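Local atomic coordinates of AclR protein (PDB entry 2GEY), a protein that probably acts as a hydroxylase in the biosynthesis of aromatic polyketide antibiotics and belongs to the SnoaL-like polyketide cyclase family. Residues A8-M13 with V75-T80; E12-W17 with L63-I68; S23-H28 with K49-G54; K27-D32 with V42-M47. All blocks are in the same frame, centred on the assembly; numbering follows the deposited sequence. Where two conformers were deposited one is given.

From the N terminus, helix 3-18 makes the first two contacts. Contact 1 joins its middle to strand 74-84 and closes the longest loop. Contact 2 starts later in the same helix, sharing Glu12 and Met13 with contact 1, and ends on strand 62-71, the neighbour of 74-84 in the sheet. Contact 3 lies inside the loop of contact 2 and ties helix 23-26 to helix 44-57. Contact 4 starts on the last residues of the same stretch and closes the shortest loop, onto the start of helix 44-57. The closures thus nest without crossing: the outer pair fixes helix to sheet, the inner pair ties helix 44-57 back to helix 23-26 and strand 29-30.

Contact 1 (A8-M13 with V75-T80); sequences ALCLEM and VALRIT
Cys10 lays its sulfur over the isopropyl group of Val75, with SG 3.7 Å from Val75 CB and 3.8 Å from Val75 CG1. Val75 CG2 is also near, 4.0 Å from Cys10 SG, so the sulfur rests against the whole branched end. Cys10 SG is anti to its own carbonyl carbon (chi1 -69°), and this rotation carries it to Val75 while CB meets Leu77, the next strand residue that points to the helix: Cys10 CB lies 4.0 Å from Leu77 CD1. The other methyl of Leu77 serves the neighbouring helix position, CD2 lying 4.1 Å from Leu11 CD2, where the two leucine side chains slant across one another. Leu77 is therefore shared between two consecutive helix residues, one methyl to each. No hydrogen bond spans the contact; sulfur and methyl groups pack in a mostly buried layer, and Cys10 supplies most of the helix side. The axes of the short segments run 9.6 Å apart and cross at 42°. A glycerol, probably from the crystallisation liquor, is weakly hydrogen-bonded to Cys10 O. Ala76 and Arg78 point to the other face of the sheet, where Arg78 forms a salt bridge with Glu106 and a cation-pi contact with Trp118, both of the second subunit. Strand 74-84 is held between strands 62-71 and 98-110; helix 3-18 covers the face that carries Val75 and Leu77, a helix packed on a concave sheet as in the alpha+beta barrels of the NTF2 clan, and Cys10 also reaches Leu107 and Phe109 of strand 98-110.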
loop_
_atom_site.group_PDB
_atom_site.type_symbol
_atom_site.label_atom_id
_atom_site.label_comp_id
_atom_site.label_asym_id
_atom_site.label_seq_id
_atom_site.Cartn_x
_atom_site.Cartn_y
_atom_site.Cartn_z
ATOM N N ALA A 8 -5.013 -20.953 -5.587
ATOM C CA ALA A 8 -6.295 -21.249 -6.235
ATOM C C ALA A 8 -7.468 -20.920 -5.321
ATOM O O ALA A 8 -8.463 -20.340 -5.764
ATOM C CB ALA A 8 -6.349 -22.707 -6.681
ATOM N N LEU A 9 -7.368 -21.271 -4.037
ATOM C CA LEU A 9 -8.451 -20.958 -3.097
ATOM C C LEU A 9 -8.622 -19.445 -2.950
ATOM O O LEU A 9 -9.740 -18.931 -2.946
ATOM C CB LEU A 9 -8.206 -21.606 -1.736
ATOM C CG LEU A 9 -8.390 -23.131 -1.731
ATOM C CD1 LEU A 9 -7.782 -23.741 -0.482
ATOM C CD2 LEU A 9 -9.875 -23.496 -1.873
ATOM N N CYS A 10 -7.513 -18.719 -2.865
ATOM C CA CYS A 10 -7.584 -17.248 -2.800
ATOM C C CYS A 10 -8.249 -16.653 -4.043
ATOM O O CYS A 10 -9.024 -15.699 -3.956
ATOM C CB CYS A 10 -6.189 -16.652 -2.606
ATOM S SG CYS A 10 -5.517 -17.006 -0.973
ATOM N N LEU A 11 -7.967 -17.221 -5.198
ATOM C CA LEU A 11 -8.585 -16.732 -6.424
ATOM C C LEU A 11 -10.071 -17.075 -6.488
ATOM O O LEU A 11 -10.844 -16.378 -7.142
ATOM C CB LEU A 11 -7.819 -17.237 -7.642
ATOM C CG LEU A 11 -6.392 -16.680 -7.750
ATOM C CD1 LEU A 11 -5.686 -17.286 -8.932
ATOM C CD2 LEU A 11 -6.394 -15.153 -7.879
ATOM N N GLU A 12 -10.484 -18.115 -5.769
ATOM C CA GLU A 12 -11.913 -18.400 -5.625
ATOM C C GLU A 12 -12.613 -17.361 -4.766
ATOM O O GLU A 12 -13.771 -17.006 -5.022
ATOM C CB GLU A 12 -12.145 -19.818 -5.085
ATOM C CG GLU A 12 -11.818 -20.901 -6.105
ATOM C CD GLU A 12 -12.480 -20.658 -7.437
ATOM O OE1 GLU A 12 -13.711 -20.860 -7.540
ATOM O OE2 GLU A 12 -11.770 -20.235 -8.382
ATOM N N MET A 13 -11.915 -16.881 -3.744
ATOM C CA MET A 13 -12.406 -15.784 -2.932
ATOM C C MET A 13 -12.517 -14.493 -3.758
ATOM O O MET A 13 -13.513 -13.789 -3.667
ATOM C CB MET A 13 -11.516 -15.609 -1.701
ATOM C CG MET A 13 -11.553 -16.813 -0.790
ATOM S SD MET A 13 -10.362 -16.695 0.561
ATOM C CE MET A 13 -11.301 -15.775 1.749
ATOM N N VAL A 75 -0.457 -16.534 1.464
ATOM C CA VAL A 75 -0.654 -16.025 0.112
ATOM C C VAL A 75 -0.879 -14.515 0.224
ATOM O O VAL A 75 -1.541 -14.063 1.166
ATOM C CB VAL A 75 -1.871 -16.675 -0.575
ATOM C CG1 VAL A 75 -2.015 -16.162 -2.019
ATOM C CG2 VAL A 75 -1.765 -18.199 -0.549
ATOM N N ALA A 76 -0.326 -13.751 -0.716
ATOM C CA ALA A 76 -0.552 -12.303 -0.791
ATOM C C ALA A 76 -0.993 -11.921 -2.204
ATOM O O ALA A 76 -0.423 -12.402 -3.195
ATOM C CB ALA A 76 0.707 -11.539 -0.415
ATOM N N LEU A 77 -1.997 -11.055 -2.284
ATOM C CA LEU A 77 -2.558 -10.615 -3.553
ATOM C C LEU A 77 -2.519 -9.105 -3.583
ATOM O O LEU A 77 -2.996 -8.461 -2.646
ATOM C CB LEU A 77 -4.008 -11.055 -3.706
ATOM C CG LEU A 77 -4.224 -12.572 -3.695
ATOM C CD1 LEU A 77 -4.423 -13.058 -2.272
ATOM C CD2 LEU A 77 -5.418 -12.928 -4.536
ATOM N N ARG A 78 -1.962 -8.557 -4.648
ATOM C CA ARG A 78 -2.024 -7.128 -4.907
ATOM C C ARG A 78 -3.176 -6.925 -5.889
ATOM O O ARG A 78 -3.168 -7.471 -7.000
ATOM C CB ARG A 78 -0.703 -6.620 -5.488
ATOM C CG ARG A 78 -0.704 -5.115 -5.760
ATOM C CD ARG A 78 0.698 -4.555 -5.958
ATOM N NE ARG A 78 1.461 -5.310 -6.953
ATOM C CZ ARG A 78 1.397 -5.118 -8.266
ATOM N NH1 ARG A 78 0.622 -4.194 -8.787
ATOM N NH2 ARG A 78 2.132 -5.860 -9.068
ATOM N N ILE A 79 -4.151 -6.130 -5.466
ATOM C CA ILE A 79 -5.434 -6.027 -6.141
ATOM C C ILE A 79 -5.793 -4.570 -6.417
ATOM O O ILE A 79 -5.592 -3.706 -5.562
ATOM C CB ILE A 79 -6.535 -6.663 -5.269
ATOM C CG1 ILE A 79 -6.289 -8.172 -5.134
ATOM C CG2 ILE A 79 -7.927 -6.380 -5.843
ATOM C CD1 ILE A 79 -7.041 -8.828 -4.012
ATOM N N THR A 80 -6.332 -4.319 -7.607
ATOM C CA THR A 80 -6.929 -3.037 -7.944
ATOM C C THR A 80 -8.435 -3.228 -8.033
ATOM O O THR A 80 -8.914 -4.142 -8.710
ATOM C CB THR A 80 -6.377 -2.505 -9.272
ATOM O OG1 THR A 80 -4.968 -2.273 -9.128
ATOM C CG2 THR A 80 -7.086 -1.198 -9.685
#

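Contact 2 (E12-W17 with L63-I68); sequences EMVAAW and LEVKSI
This is apolar helix-on-sheet packing: Val14 and Trp17, one helical turn apart on helix 3-18, rest on Leu63 and Val65 of strand 62-71, an outermost strand of the chain's curved sheet. The segments run nearly antiparallel, at 151°, with their axes 8.9 Å apart, and Leu63 and Val65 both point to the helix. Val14 straddles the two strand residues. Its CG1 is 4.0 Å from Leu63 CB, and its CG2 is 3.9 Å from Val65 CG2, a methyl that reaches both branches of Val14. With Val14 CG1 anti to the backbone N (chi1 173°), the valine spreads its fork across the strand. Trp17 meets Leu63 with the pyrrole end of the indole: CD1 lies 3.7 Å from Leu63 CD2, which approaches the ring obliquely, and Trp17 CB is 3.9 Å from Leu63 CD1. The six-membered part of the indole leads away from the strand, and bound glycerol and tetraethylene glycol, probably from the crystallisation liquor, lie close to the Trp17 side chain. At the last residue of the helix, Asn18 OD1 accepts from Leu63 N, a polar tie beside the apolar packing. Lys66 and Ser67 both face Arg78 of strand 74-84 in a classic beta bulge. Glu64 points away from the helix and forms a salt bridge with Lys66, whose NZ is 3.3 Å from Glu64 OE2 and comes from above the carboxylate plane. The chemistry is thus split by face: Val14 and Trp17 meet Leu63 and Val65, while Glu64 and Lys66 keep their charges on the reverse side of the strand.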
loop_
_atom_site.group_PDB
_atom_site.type_symbol
_atom_site.label_atom_id
_atom_site.label_comp_id
_atom_site.label_asym_id
_atom_site.label_seq_id
_atom_site.Cartn_x
_atom_site.Cartn_y
_atom_site.Cartn_z
ATOM N N GLU A 12 -10.484 -18.115 -5.769
ATOM C CA GLU A 12 -11.913 -18.400 -5.625
ATOM C C GLU A 12 -12.613 -17.361 -4.766
ATOM O O GLU A 12 -13.771 -17.006 -5.022
ATOM C CB GLU A 12 -12.145 -19.818 -5.085
ATOM C CG GLU A 12 -11.818 -20.901 -6.105
ATOM C CD GLU A 12 -12.480 -20.658 -7.437
ATOM O OE1 GLU A 12 -13.711 -20.860 -7.540
ATOM O OE2 GLU A 12 -11.770 -20.235 -8.382
ATOM N N MET A 13 -11.915 -16.881 -3.744
ATOM C CA MET A 13 -12.406 -15.784 -2.932
ATOM C C MET A 13 -12.517 -14.493 -3.758
ATOM O O MET A 13 -13.513 -13.789 -3.667
ATOM C CB MET A 13 -11.516 -15.609 -1.701
ATOM C CG MET A 13 -11.553 -16.813 -0.790
ATOM S SD MET A 13 -10.362 -16.695 0.561
ATOM C CE MET A 13 -11.301 -15.775 1.749
ATOM N N VAL A 14 -11.522 -14.217 -4.595
ATOM C CA VAL A 14 -11.611 -13.098 -5.554
ATOM C C VAL A 14 -12.827 -13.279 -6.481
ATOM O O VAL A 14 -13.609 -12.342 -6.701
ATOM C CB VAL A 14 -10.304 -12.954 -6.385
ATOM C CG1 VAL A 14 -10.462 -11.918 -7.485
ATOM C CG2 VAL A 14 -9.120 -12.577 -5.491
ATOM N N ALA A 15 -13.005 -14.487 -7.003
ATOM C CA ALA A 15 -14.135 -14.760 -7.895
ATOM C C ALA A 15 -15.463 -14.502 -7.185
ATOM O O ALA A 15 -16.382 -13.969 -7.795
ATOM C CB ALA A 15 -14.086 -16.173 -8.422
ATOM N N ALA A 16 -15.546 -14.863 -5.900
ATOM C CA ALA A 16 -16.730 -14.615 -5.085
ATOM C C ALA A 16 -17.035 -13.119 -4.989
ATOM O O ALA A 16 -18.181 -12.706 -5.176
ATOM C CB ALA A 16 -16.565 -15.216 -3.695
ATOM N N TRP A 17 -16.009 -12.317 -4.696
ATOM C CA TRP A 17 -16.145 -10.859 -4.728
ATOM C C TRP A 17 -16.706 -10.413 -6.071
ATOM O O TRP A 17 -17.596 -9.574 -6.131
ATOM C CB TRP A 17 -14.797 -10.162 -4.508
ATOM C CG TRP A 17 -14.535 -9.804 -3.069
ATOM C CD1 TRP A 17 -13.535 -10.266 -2.278
ATOM C CD2 TRP A 17 -15.299 -8.901 -2.268
ATOM N NE1 TRP A 17 -13.628 -9.708 -1.024
ATOM C CE2 TRP A 17 -14.708 -8.871 -0.990
ATOM C CE3 TRP A 17 -16.431 -8.118 -2.505
ATOM C CZ2 TRP A 17 -15.205 -8.075 0.049
ATOM C CZ3 TRP A 17 -16.926 -7.329 -1.471
ATOM C CH2 TRP A 17 -16.307 -7.317 -0.211
ATOM N N LEU A 63 -12.563 -6.802 -8.787
ATOM C CA LEU A 63 -11.191 -6.945 -8.315
ATOM C C LEU A 63 -10.329 -7.451 -9.445
ATOM O O LEU A 63 -10.641 -8.488 -10.040
ATOM C CB LEU A 63 -11.107 -7.955 -7.174
ATOM C CG LEU A 63 -11.511 -7.488 -5.781
ATOM C CD1 LEU A 63 -12.921 -6.971 -5.762
ATOM C CD2 LEU A 63 -11.340 -8.636 -4.807
ATOM N N GLU A 64 -9.248 -6.737 -9.731
ATOM C CA GLU A 64 -8.245 -7.219 -10.665
ATOM C C GLU A 64 -7.006 -7.611 -9.880
ATOM O O GLU A 64 -6.423 -6.782 -9.176
ATOM C CB GLU A 64 -7.870 -6.159 -11.692
ATOM C CG GLU A 64 -6.855 -6.688 -12.701
ATOM C CD GLU A 64 -6.316 -5.638 -13.646
ATOM O OE1 GLU A 64 -6.703 -4.456 -13.537
ATOM O OE2 GLU A 64 -5.470 -6.004 -14.499
ATOM N N VAL A 65 -6.608 -8.877 -9.996
ATOM C CA VAL A 65 -5.398 -9.347 -9.326
ATOM C C VAL A 65 -4.187 -8.950 -10.174
ATOM O O VAL A 65 -3.979 -9.454 -11.285
ATOM C CB VAL A 65 -5.443 -10.871 -9.056
ATOM C CG1 VAL A 65 -4.153 -11.343 -8.396
ATOM C CG2 VAL A 65 -6.667 -11.206 -8.200
ATOM N N LYS A 66 -3.412 -8.007 -9.662
ATOM C CA LYS A 66 -2.210 -7.540 -10.350
ATOM C C LYS A 66 -1.035 -8.474 -10.101
ATOM O O LYS A 66 -0.151 -8.641 -10.959
ATOM C CB LYS A 66 -1.848 -6.131 -9.884
ATOM C CG LYS A 66 -2.950 -5.084 -10.057
ATOM C CD LYS A 66 -3.430 -4.933 -11.490
ATOM C CE LYS A 66 -2.377 -4.389 -12.412
ATOM N NZ LYS A 66 -2.947 -4.037 -13.766
ATOM N N SER A 67 -0.990 -9.044 -8.905
ATOM C CA SER A 67 0.040 -10.017 -8.574
ATOM C C SER A 67 -0.439 -10.928 -7.455
ATOM O O SER A 67 -1.246 -10.536 -6.622
ATOM C CB SER A 67 1.350 -9.325 -8.164
ATOM O OG SER A 67 1.345 -8.971 -6.789
ATOM N N ILE A 68 0.061 -12.158 -7.473
ATOM C CA ILE A 68 -0.227 -13.134 -6.430
ATOM C C ILE A 68 1.085 -13.846 -6.086
ATOM O O ILE A 68 1.915 -14.101 -6.963
ATOM C CB ILE A 68 -1.385 -14.098 -6.830
ATOM C CG1 ILE A 68 -1.711 -15.044 -5.682
ATOM C CG2 ILE A 68 -1.078 -14.880 -8.120
ATOM C CD1 ILE A 68 -3.066 -15.720 -5.830
#

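Contact 3 (S23-H28 with K49-G54); sequences SGIIKH and KLMEGG
No flat group takes part where Ile25 touches Met51; the one ring in the two segments, His28, lies off to the side. Lys27 CG sits over one face of that imidazole, 3.7 Å above its plane and displaced toward the rim, while Met13 CG comes within 3.6 Å of His28 CD2. The contact proper is made by aliphatic ends. Ile25 and Met51 reach toward each other tip to tip, and the terminal methyl of the methionine does the touching: Met51 CE is 3.9 Å from Ile25 CD1 and 4.0 Å from Ile25 CG2, lodging against both branches of the isoleucine. The methionine chain runs straight out through chi2 (165°) and then bends at chi3 (71°), which brings CE round to Ile25. Because the backbones stay well apart, with Ile25 CA and Met51 CA 10.2 Å from each other, the long thioether spans the distance between two helices that share no hydrogen bond here. This is helix-to-helix packing within the SnoaL-like fold, and Ile25 and Met51 are both buried. A glycerol molecule, probably from the crystallisation liquor, lies by Ile25. Met51 and Glu52 also touch Leu22, so helix 44-57 grips the turn ahead of helix 23-26 as well. Ile25 packs on its other neighbours Met13, Ala16 and Trp17 of helix 3-18. The short helix 23-26 thus sits at a corner, with Ile25 touching both helix 3-18 and helix 44-57, and His28 beyond it is hydrogen-bonded through its backbone to Val114 of strand 113-122.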
loop_
_atom_site.group_PDB
_atom_site.type_symbol
_atom_site.label_atom_id
_atom_site.label_comp_id
_atom_site.label_asym_id
_atom_site.label_seq_id
_atom_site.Cartn_x
_atom_site.Cartn_y
_atom_site.Cartn_z
ATOM N N SER A 23 -21.006 -14.728 0.856
ATOM C CA SER A 23 -20.996 -16.064 1.461
ATOM C C SER A 23 -19.858 -16.918 0.899
ATOM O O SER A 23 -19.282 -17.742 1.611
ATOM C CB SER A 23 -22.341 -16.782 1.245
ATOM O OG SER A 23 -22.424 -17.335 -0.059
ATOM N N GLY A 24 -19.533 -16.713 -0.380
ATOM C CA GLY A 24 -18.454 -17.431 -1.067
ATOM C C GLY A 24 -17.057 -17.036 -0.633
ATOM O O GLY A 24 -16.086 -17.725 -0.942
ATOM N N ILE A 25 -16.949 -15.914 0.077
ATOM C CA ILE A 25 -15.695 -15.507 0.683
ATOM C C ILE A 25 -15.616 -16.086 2.097
ATOM O O ILE A 25 -14.660 -16.779 2.449
ATOM C CB ILE A 25 -15.601 -13.964 0.761
ATOM C CG1 ILE A 25 -15.732 -13.346 -0.635
ATOM C CG2 ILE A 25 -14.311 -13.524 1.438
ATOM C CD1 ILE A 25 -16.161 -11.933 -0.605
ATOM N N ILE A 26 -16.639 -15.821 2.903
ATOM C CA ILE A 26 -16.608 -16.157 4.324
ATOM C C ILE A 26 -16.588 -17.680 4.559
ATOM O O ILE A 26 -16.141 -18.155 5.607
ATOM C CB ILE A 26 -17.774 -15.439 5.068
ATOM C CG1 ILE A 26 -17.525 -13.923 5.052
ATOM C CG2 ILE A 26 -17.916 -15.936 6.496
ATOM C CD1 ILE A 26 -18.763 -13.074 5.229
ATOM N N LYS A 27 -17.056 -18.448 3.578
ATOM C CA LYS A 27 -17.043 -19.915 3.713
ATOM C C LYS A 27 -15.624 -20.477 3.844
ATOM O O LYS A 27 -15.441 -21.605 4.299
ATOM C CB LYS A 27 -17.757 -20.581 2.535
ATOM C CG LYS A 27 -17.066 -20.428 1.211
ATOM C CD LYS A 27 -17.908 -20.978 0.074
ATOM C CE LYS A 27 -17.859 -22.478 0.007
ATOM N NZ LYS A 27 -18.447 -22.972 -1.276
ATOM N N HIS A 28 -14.629 -19.694 3.435
ATOM C CA HIS A 28 -13.230 -20.117 3.499
ATOM C C HIS A 28 -12.537 -19.672 4.777
ATOM O O HIS A 28 -11.374 -20.015 5.008
ATOM C CB HIS A 28 -12.477 -19.579 2.292
ATOM C CG HIS A 28 -12.943 -20.158 0.998
ATOM N ND1 HIS A 28 -12.757 -21.485 0.673
ATOM C CD2 HIS A 28 -13.616 -19.605 -0.039
ATOM C CE1 HIS A 28 -13.269 -21.716 -0.524
ATOM N NE2 HIS A 28 -13.804 -20.595 -0.973
ATOM N N LYS A 49 -19.496 -6.388 8.250
ATOM C CA LYS A 49 -20.230 -5.133 8.073
ATOM C C LYS A 49 -19.587 -4.216 7.040
ATOM O O LYS A 49 -20.294 -3.572 6.267
ATOM C CB LYS A 49 -20.382 -4.385 9.400
ATOM C CG LYS A 49 -21.337 -5.062 10.341
ATOM C CD LYS A 49 -21.446 -4.334 11.670
ATOM C CE LYS A 49 -22.167 -5.188 12.695
ATOM N NZ LYS A 49 -22.372 -4.448 13.970
ATOM N N LEU A 50 -18.257 -4.151 7.036
ATOM C CA LEU A 50 -17.532 -3.326 6.069
ATOM C C LEU A 50 -17.680 -3.902 4.675
ATOM O O LEU A 50 -17.778 -3.163 3.696
ATOM C CB LEU A 50 -16.045 -3.247 6.419
ATOM C CG LEU A 50 -15.695 -2.433 7.663
ATOM C CD1 LEU A 50 -14.247 -2.689 8.042
ATOM C CD2 LEU A 50 -15.943 -0.949 7.417
ATOM N N MET A 51 -17.682 -5.231 4.593
ATOM C CA MET A 51 -17.847 -5.912 3.314
ATOM C C MET A 51 -19.244 -5.641 2.754
ATOM O O MET A 51 -19.385 -5.291 1.583
ATOM C CB MET A 51 -17.604 -7.416 3.475
ATOM C CG MET A 51 -16.157 -7.750 3.820
ATOM S SD MET A 51 -15.923 -9.434 4.428
ATOM C CE MET A 51 -16.180 -10.370 2.926
ATOM N N GLU A 52 -20.262 -5.788 3.601
ATOM C CA GLU A 52 -21.653 -5.527 3.208
ATOM C C GLU A 52 -21.857 -4.071 2.788
ATOM O O GLU A 52 -22.498 -3.791 1.771
ATOM C CB GLU A 52 -22.616 -5.869 4.358
ATOM C CG GLU A 52 -22.725 -7.370 4.636
ATOM C CD GLU A 52 -23.569 -7.701 5.855
ATOM O OE1 GLU A 52 -23.591 -6.906 6.824
ATOM O OE2 GLU A 52 -24.221 -8.769 5.847
ATOM N N GLY A 53 -21.327 -3.148 3.586
ATOM C CA GLY A 53 -21.464 -1.716 3.306
ATOM C C GLY A 53 -20.732 -1.319 2.039
ATOM O O GLY A 53 -21.218 -0.494 1.262
ATOM N N GLY A 54 -19.560 -1.911 1.831
ATOM C CA GLY A 54 -18.773 -1.665 0.630
ATOM C C GLY A 54 -19.490 -2.131 -0.622
ATOM O O GLY A 54 -19.539 -1.419 -1.625
#

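Contact 4 (K27-D32 with V42-M47); sequences KHWSPD and VSSADM
Trp29 is the first residue along 27-32 to touch the other segment, and it carries the whole of its side of the contact. Its indole extends toward the start of helix 44-57 and meets it with the far end of the six-membered ring: CH2 is 3.9 Å from Met47 CG, and CZ3 is 4.3 Å from Ser44 OG. Both partners approach the ring obliquely, and the methionine chain crosses the tryptophan at about a right angle. Met47 CG is anti to the backbone N (chi1 -173°); beyond it the chain bends at chi2 and chi3, so the methylene rather than the sulfur meets the ring. Next comes Ser30, whose OG accepts from Asp32 N at 2.9 Å with an N-H...O angle of 162°, an ST turn at the corner where the chain passes Pro31 and Asp32. Across the contact, Ser43 caps helix 44-57 at its N-cap position: OG takes the N-H of Asp46 at 3.0 Å. Met51, a turn beyond Met47, adds SD 3.8 Å from Trp29 CH2. His35 of strand 33-37 stacks edge-to-face with Trp29 and hydrogen-bonds Ser44 OG, so one imidazole serves both sides. The direct contact is therefore dispersive, indole against methionine methylene, while the serine hydroxyl near the ring is satisfied by His35 and not by the tryptophan.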
loop_
_atom_site.group_PDB
_atom_site.type_symbol
_atom_site.label_atom_id
_atom_site.label_comp_id
_atom_site.label_asym_id
_atom_site.label_seq_id
_atom_site.Cartn_x
_atom_site.Cartn_y
_atom_site.Cartn_z
ATOM N N LYS A 27 -17.056 -18.448 3.578
ATOM C CA LYS A 27 -17.043 -19.915 3.713
ATOM C C LYS A 27 -15.624 -20.477 3.844
ATOM O O LYS A 27 -15.441 -21.605 4.299
ATOM C CB LYS A 27 -17.757 -20.581 2.535
ATOM C CG LYS A 27 -17.066 -20.428 1.211
ATOM C CD LYS A 27 -17.908 -20.978 0.074
ATOM C CE LYS A 27 -17.859 -22.478 0.007
ATOM N NZ LYS A 27 -18.447 -22.972 -1.276
ATOM N N HIS A 28 -14.629 -19.694 3.435
ATOM C CA HIS A 28 -13.230 -20.117 3.499
ATOM C C HIS A 28 -12.537 -19.672 4.777
ATOM O O HIS A 28 -11.374 -20.015 5.008
ATOM C CB HIS A 28 -12.477 -19.579 2.292
ATOM C CG HIS A 28 -12.943 -20.158 0.998
ATOM N ND1 HIS A 28 -12.757 -21.485 0.673
ATOM C CD2 HIS A 28 -13.616 -19.605 -0.039
ATOM C CE1 HIS A 28 -13.269 -21.716 -0.524
ATOM N NE2 HIS A 28 -13.804 -20.595 -0.973
ATOM N N TRP A 29 -13.246 -18.911 5.609
ATOM C CA TRP A 29 -12.683 -18.444 6.867
ATOM C C TRP A 29 -12.767 -19.522 7.918
ATOM O O TRP A 29 -13.799 -20.188 8.054
ATOM C CB TRP A 29 -13.456 -17.240 7.386
ATOM C CG TRP A 29 -13.327 -16.002 6.603
ATOM C CD1 TRP A 29 -12.646 -15.814 5.448
ATOM C CD2 TRP A 29 -13.943 -14.754 6.918
ATOM N NE1 TRP A 29 -12.777 -14.512 5.025
ATOM C CE2 TRP A 29 -13.578 -13.842 5.914
ATOM C CE3 TRP A 29 -14.761 -14.319 7.965
ATOM C CZ2 TRP A 29 -14.009 -12.508 5.925
ATOM C CZ3 TRP A 29 -15.190 -12.996 7.970
ATOM C CH2 TRP A 29 -14.816 -12.112 6.958
ATOM N N SER A 30 -11.700 -19.683 8.687
ATOM C CA SER A 30 -11.776 -20.495 9.892
ATOM C C SER A 30 -12.734 -19.841 10.894
ATOM O O SER A 30 -12.851 -18.615 10.935
ATOM C CB SER A 30 -10.401 -20.636 10.539
ATOM O OG SER A 30 -10.500 -21.157 11.851
ATOM N N PRO A 31 -13.407 -20.653 11.722
ATOM C CA PRO A 31 -14.125 -20.094 12.872
ATOM C C PRO A 31 -13.241 -19.240 13.783
ATOM O O PRO A 31 -13.745 -18.348 14.463
ATOM C CB PRO A 31 -14.595 -21.336 13.633
ATOM C CG PRO A 31 -14.615 -22.422 12.627
ATOM C CD PRO A 31 -13.547 -22.116 11.635
ATOM N N ASP A 32 -11.938 -19.515 13.797
ATOM C CA ASP A 32 -11.003 -18.811 14.677
ATOM C C ASP A 32 -10.184 -17.743 13.964
ATOM O O ASP A 32 -9.158 -17.286 14.480
ATOM C CB ASP A 32 -10.063 -19.820 15.330
ATOM C CG ASP A 32 -10.808 -20.916 16.062
ATOM O OD1 ASP A 32 -11.669 -20.589 16.912
ATOM O OD2 ASP A 32 -10.537 -22.103 15.787
ATOM N N VAL A 42 -9.349 -6.406 13.827
ATOM C CA VAL A 42 -10.695 -6.023 13.445
ATOM C C VAL A 42 -11.578 -7.250 13.658
ATOM O O VAL A 42 -11.265 -8.341 13.168
ATOM C CB VAL A 42 -10.738 -5.597 11.966
ATOM C CG1 VAL A 42 -12.163 -5.268 11.527
ATOM C CG2 VAL A 42 -9.820 -4.407 11.740
ATOM N N SER A 43 -12.678 -7.093 14.386
ATOM C CA SER A 43 -13.567 -8.231 14.644
ATOM C C SER A 43 -14.177 -8.743 13.338
ATOM O O SER A 43 -14.366 -7.980 12.396
ATOM C CB SER A 43 -14.680 -7.847 15.626
ATOM O OG SER A 43 -15.613 -6.985 15.008
ATOM N N SER A 44 -14.477 -10.036 13.283
ATOM C CA SER A 44 -15.139 -10.610 12.111
ATOM C C SER A 44 -16.489 -9.933 11.874
ATOM O O SER A 44 -16.878 -9.700 10.732
ATOM C CB SER A 44 -15.330 -12.118 12.270
ATOM O OG SER A 44 -14.112 -12.812 12.079
ATOM N N ALA A 45 -17.184 -9.608 12.961
ATOM C CA ALA A 45 -18.457 -8.886 12.886
ATOM C C ALA A 45 -18.288 -7.558 12.157
ATOM O O ALA A 45 -19.069 -7.230 11.263
ATOM C CB ALA A 45 -19.019 -8.656 14.274
ATOM N N ASP A 46 -17.254 -6.804 12.522
ATOM C CA ASP A 46 -16.998 -5.515 11.894
ATOM C C ASP A 46 -16.525 -5.693 10.452
ATOM O O ASP A 46 -16.894 -4.914 9.576
ATOM C CB ASP A 46 -15.970 -4.711 12.699
ATOM C CG ASP A 46 -16.542 -4.174 14.014
ATOM O OD1 ASP A 46 -17.731 -4.413 14.308
ATOM O OD2 ASP A 46 -15.796 -3.511 14.755
ATOM N N MET A 47 -15.718 -6.722 10.212
ATOM C CA MET A 47 -15.226 -7.002 8.866
ATOM C C MET A 47 -16.391 -7.276 7.917
ATOM O O MET A 47 -16.473 -6.692 6.833
ATOM C CB MET A 47 -14.277 -8.198 8.895
ATOM C CG MET A 47 -13.580 -8.479 7.570
ATOM S SD MET A 47 -12.609 -7.099 6.921
ATOM C CE MET A 47 -11.729 -6.576 8.381
#